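Catechol O-methyltransferase (Niastella koreensis, PDB 7CVW) transfers a methyl group from S-adenosyl-L-methionine to either hydroxyl of catechol-like compounds, works best with magnesium, and turns protocatechuic acid into vanillic and iso-vanillic acids. Local coordinates at residues Gln112-Lys117 with Leu122-Glu127. Residues are numbered along the deposited sequence; the frame is centred on the assembly and turned at random.
With SAH (S-adenosyl-L-homocysteine), chain E.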
ATOM      1  N   GLN A 112       4.328 -15.170  19.310  1.00 12.31           N
ATOM      2  CA  GLN A 112       3.618 -16.311  19.901  1.00 12.94           C
ATOM      3  C   GLN A 112       2.870 -17.032  18.781  1.00 11.51           C
ATOM      4  O   GLN A 112       1.994 -16.412  18.147  1.00 11.55           O
ATOM      5  CB  GLN A 112       2.649 -15.875  20.986  1.00 14.74           C
ATOM      6  CG  GLN A 112       1.960 -17.081  21.603  1.00 18.63           C
ATOM      7  CD  GLN A 112       0.961 -16.697  22.662  1.00 21.47           C
ATOM      8  OE1 GLN A 112       0.047 -15.904  22.434  1.00 23.07           O
ATOM      9  NE2 GLN A 112       1.123 -17.299  23.831  1.00 25.59           N
ATOM     10  N   ILE A 113       3.208 -18.291  18.546  1.00 10.36           N
ATOM     11  CA  ILE A 113       2.494 -19.143  17.568  1.00 10.58           C
ATOM     12  C   ILE A 113       1.440 -19.916  18.339  1.00 11.25           C
ATOM     13  O   ILE A 113       1.813 -20.608  19.276  1.00 11.75           O
ATOM     14  CB  ILE A 113       3.422 -20.097  16.811  1.00 11.23           C
ATOM     15  CG1 ILE A 113       4.528 -19.321  16.098  1.00 11.24           C
ATOM     16  CG2 ILE A 113       2.607 -20.958  15.860  1.00 11.89           C
ATOM     17  CD1 ILE A 113       5.663 -20.178  15.607  1.00 11.51           C
ATOM     18  N   ARG A 114       0.176 -19.802  17.941  1.00 10.98           N
ATOM     19  CA  ARG A 114      -0.913 -20.566  18.585  1.00 12.42           C
ATOM     20  C   ARG A 114      -1.388 -21.613  17.591  1.00 11.01           C
ATOM     21  O   ARG A 114      -1.776 -21.229  16.453  1.00 11.60           O
ATOM     22  CB  ARG A 114      -2.042 -19.630  18.979  1.00 13.68           C
ATOM     23  CG  ARG A 114      -1.688 -18.702  20.123  1.00 16.87           C
ATOM     24  CD  ARG A 114      -2.916 -18.712  20.972  1.00 21.51           C
ATOM     25  NE  ARG A 114      -2.861 -17.567  21.790  1.00 25.01           N
ATOM     26  CZ  ARG A 114      -3.839 -17.163  22.560  1.00 21.59           C
ATOM     27  NH1 ARG A 114      -4.994 -17.810  22.648  1.00 21.49           N
ATOM     28  NH2 ARG A 114      -3.613 -16.078  23.252  1.00 23.62           N
ATOM     29  N   THR A 115      -1.311 -22.890  17.963  1.00 10.67           N
ATOM     30  CA  THR A 115      -1.556 -24.026  17.042  1.00 10.47           C
ATOM     31  C   THR A 115      -3.014 -24.472  17.172  1.00  9.99           C
ATOM     32  O   THR A 115      -3.353 -25.219  18.079  1.00 10.52           O
ATOM     33  CB  THR A 115      -0.593 -25.185  17.302  1.00 11.03           C
ATOM     34  OG1 THR A 115       0.747 -24.662  17.285  1.00 12.29           O
ATOM     35  CG2 THR A 115      -0.780 -26.292  16.285  1.00 11.04           C
ATOM     36  N   GLY A 116      -3.846 -24.069  16.230  1.00 10.07           N
ATOM     37  CA  GLY A 116      -5.241 -24.507  16.159  1.00  9.48           C
ATOM     38  C   GLY A 116      -5.987 -23.728  15.114  1.00  9.39           C
ATOM     39  O   GLY A 116      -5.346 -22.920  14.431  1.00  9.62           O
ATOM     40  N   LYS A 117      -7.277 -24.006  14.966  1.00  9.59           N
ATOM     41  CA  LYS A 117      -8.114 -23.305  13.962  1.00 10.12           C
ATOM     42  C   LYS A 117      -8.301 -21.848  14.375  1.00  9.48           C
ATOM     43  O   LYS A 117      -8.684 -21.546  15.544  1.00  9.13           O
ATOM     44  CB  LYS A 117      -9.456 -24.009  13.783  1.00 11.40           C
ATOM     45  CG  LYS A 117      -9.350 -25.373  13.137  1.00 13.91           C
ATOM     46  CD  LYS A 117     -10.667 -25.958  12.767  1.00 16.96           C
ATOM     47  CE  LYS A 117     -10.480 -27.230  11.966  1.00 19.52           C
ATOM     48  NZ  LYS A 117     -11.766 -27.724  11.423  1.00 21.80           N
ATOM     49  N   LEU A 122      -9.744 -17.208  17.721  1.00  9.91           N
ATOM     50  CA  LEU A 122     -10.192 -15.796  17.717  1.00 10.05           C
ATOM     51  C   LEU A 122     -11.086 -15.528  18.928  1.00 10.68           C
ATOM     52  O   LEU A 122     -10.854 -14.528  19.624  1.00 10.28           O
ATOM     53  CB  LEU A 122     -10.851 -15.482  16.368  1.00  9.92           C
ATOM     54  CG  LEU A 122      -9.838 -15.263  15.238  1.00 10.44           C
ATOM     55  CD1 LEU A 122     -10.477 -15.371  13.866  1.00 10.37           C
ATOM     56  CD2 LEU A 122      -9.097 -13.938  15.385  1.00 10.28           C
ATOM     57  N   PRO A 123     -12.104 -16.369  19.255  1.00 11.69           N
ATOM     58  CA  PRO A 123     -12.910 -16.091  20.445  1.00 12.51           C
ATOM     59  C   PRO A 123     -12.120 -16.223  21.751  1.00 12.08           C
ATOM     60  O   PRO A 123     -12.411 -15.541  22.701  1.00 13.55           O
ATOM     61  CB  PRO A 123     -14.086 -17.077  20.377  1.00 12.67           C
ATOM     62  CG  PRO A 123     -13.693 -18.120  19.363  1.00 14.03           C
ATOM     63  CD  PRO A 123     -12.705 -17.429  18.434  1.00 12.57           C
ATOM     64  N   GLN A 124     -11.059 -17.018  21.762  1.00 11.42           N
ATOM     65  CA  GLN A 124     -10.148 -17.087  22.930  1.00 11.18           C
ATOM     66  C   GLN A 124      -9.476 -15.723  23.111  1.00 11.87           C
ATOM     67  O   GLN A 124      -9.359 -15.262  24.250  1.00 11.63           O
ATOM     68  CB  GLN A 124      -9.055 -18.147  22.767  1.00 11.77           C
ATOM     69  CG  GLN A 124      -9.547 -19.544  22.417  1.00 11.51           C
ATOM     70  CD  GLN A 124      -8.412 -20.505  22.170  1.00 10.87           C
ATOM     71  OE1 GLN A 124      -7.242 -20.118  22.053  1.00 11.64           O
ATOM     72  NE2 GLN A 124      -8.766 -21.769  22.051  1.00 12.18           N
ATOM     73  N   LEU A 125      -8.997 -15.106  22.024  1.00 10.85           N
ATOM     74  CA  LEU A 125      -8.278 -13.814  22.107  1.00 11.34           C
ATOM     75  C   LEU A 125      -9.250 -12.749  22.624  1.00 11.69           C
ATOM     76  O   LEU A 125      -8.809 -11.901  23.422  1.00 13.60           O
ATOM     77  CB  LEU A 125      -7.738 -13.461  20.717  1.00 11.28           C
ATOM     78  CG  LEU A 125      -6.604 -14.360  20.200  1.00 11.40           C
ATOM     79  CD1 LEU A 125      -6.271 -14.055  18.738  1.00 11.77           C
ATOM     80  CD2 LEU A 125      -5.355 -14.225  21.036  1.00 11.96           C
ATOM     81  N   VAL A 126     -10.530 -12.829  22.225  1.00 12.53           N
ATOM     82  CA  VAL A 126     -11.580 -11.901  22.749  1.00 14.01           C
ATOM     83  C   VAL A 126     -11.747 -12.154  24.255  1.00 15.27           C
ATOM     84  O   VAL A 126     -11.667 -11.160  25.026  1.00 16.15           O
ATOM     85  CB  VAL A 126     -12.897 -12.011  21.965  1.00 13.95           C
ATOM     86  CG1 VAL A 126     -14.011 -11.216  22.642  1.00 15.55           C
ATOM     87  CG2 VAL A 126     -12.693 -11.525  20.541  1.00 13.55           C
ATOM     88  N   GLU A 127     -11.895 -13.413  24.679  1.00 16.73           N
ATOM     89  CA  GLU A 127     -12.051 -13.747  26.123  1.00 17.93           C
ATOM     90  C   GLU A 127     -10.834 -13.255  26.908  1.00 18.49           C
ATOM     91  O   GLU A 127     -11.024 -12.753  28.040  1.00 20.58           O
ATOM     92  CB  GLU A 127     -12.280 -15.244  26.325  1.00 20.48           C
ATOM     93  CG  GLU A 127     -12.446 -15.580  27.791  1.00 23.87           C
ATOM     94  CD  GLU A 127     -12.950 -16.962  28.142  1.00 28.56           C
ATOM     95  OE1 GLU A 127     -13.117 -17.797  27.223  1.00 31.01           O
ATOM     96  OE2 GLU A 127     -13.156 -17.200  29.365  1.00 29.89           O
TER
HETATM   97  N   SAH E 303       1.148 -15.779   5.799  1.00 20.00           N
HETATM   98  CA  SAH E 303       2.022 -16.878   5.344  1.00 20.00           C
HETATM   99  CB  SAH E 303       1.251 -17.844   4.432  1.00 20.00           C
HETATM  100  CG  SAH E 303       0.061 -18.481   5.068  1.00 20.00           C
HETATM  101  SD  SAH E 303      -0.405 -19.874   3.963  1.00 20.00           S
HETATM  102  C   SAH E 303       3.191 -16.230   4.599  1.00 20.00           C
HETATM  103  O   SAH E 303       4.283 -16.585   4.865  1.00 20.00           O
HETATM  104  OXT SAH E 303       2.896 -15.423   3.785  1.00 20.00           O
HETATM  105  C5' SAH E 303      -1.966 -20.391   4.745  1.00 20.00           C
HETATM  106  C4' SAH E 303      -1.729 -21.029   6.086  1.00 20.00           C
HETATM  107  O4' SAH E 303      -3.003 -21.090   6.737  1.00 20.00           O
HETATM  108  C3' SAH E 303      -1.201 -22.481   6.075  1.00 20.00           C
HETATM  109  O3' SAH E 303      -0.050 -22.646   6.882  1.00 20.00           O
HETATM  110  C2' SAH E 303      -2.371 -23.304   6.618  1.00 20.00           C
HETATM  111  O2' SAH E 303      -1.983 -24.447   7.330  1.00 20.00           O
HETATM  112  C1' SAH E 303      -3.046 -22.265   7.493  1.00 20.00           C
HETATM  113  N9  SAH E 303      -4.420 -22.555   7.832  1.00 20.00           N
HETATM  114  C8  SAH E 303      -5.329 -23.277   7.116  1.00 20.00           C
HETATM  115  N7  SAH E 303      -6.481 -23.389   7.715  1.00 20.00           N
HETATM  116  C5  SAH E 303      -6.327 -22.701   8.901  1.00 20.00           C
HETATM  117  C6  SAH E 303      -7.195 -22.440   9.979  1.00 20.00           C
HETATM  118  N6  SAH E 303      -8.431 -22.891  10.047  1.00 20.00           N
HETATM  119  N1  SAH E 303      -6.714 -21.729  11.002  1.00 20.00           N
HETATM  120  C2  SAH E 303      -5.459 -21.288  10.935  1.00 20.00           C
HETATM  121  N3  SAH E 303      -4.555 -21.485   9.991  1.00 20.00           N
HETATM  122  C4  SAH E 303      -5.057 -22.180   8.977  1.00 20.00           C
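Arg114 lays one face of its guanidinium over the CD2 methyl of Leu125, where the outermost parallel strand of the Rossmann-like methyltransferase fold, 111-115, meets the helix that follows it, 118-128. Leu125 CD2 lies off-centre over that face, 3.4 Å from Arg114 NH2. While the face packs on the leucine, the edge serves polar partners. Near the guanidinium plane, Arg114 NH1 gives a weak hydrogen bond to OE1 of Gln124 at 3.3 Å, bent to an N-H...O angle of 128°. On the strand itself, Arg114 NE points almost straight at Gln112 OE1, also in plane, but at 3.4 Å this bond too is weak. A salt bridge from NH2 of Arg114 to OE1 of Glu128, one residue past the helical segment, outweighs both weak bonds. Edge bonds on several nitrogens would limit rotation of the group. The bend at chi2 (-138°) goes with the turn of the Arg114 chain toward the helix, where it and the extended Gln124 pass in opposite directions, their planes 32° apart.

Beyond the strand, the chain passes the N1/C2 edge of the adenine of S-adenosyl-L-homocysteine at Gly116 and Lys117. Lys117 occupies the N-cap position of helix 118-128, whose first residue, Ala118, hydrogen-bonds the ligand through its backbone N. Against the adenine, the lysine brings its own backbone, with Lys117 CA 3.6 Å from ligand N1.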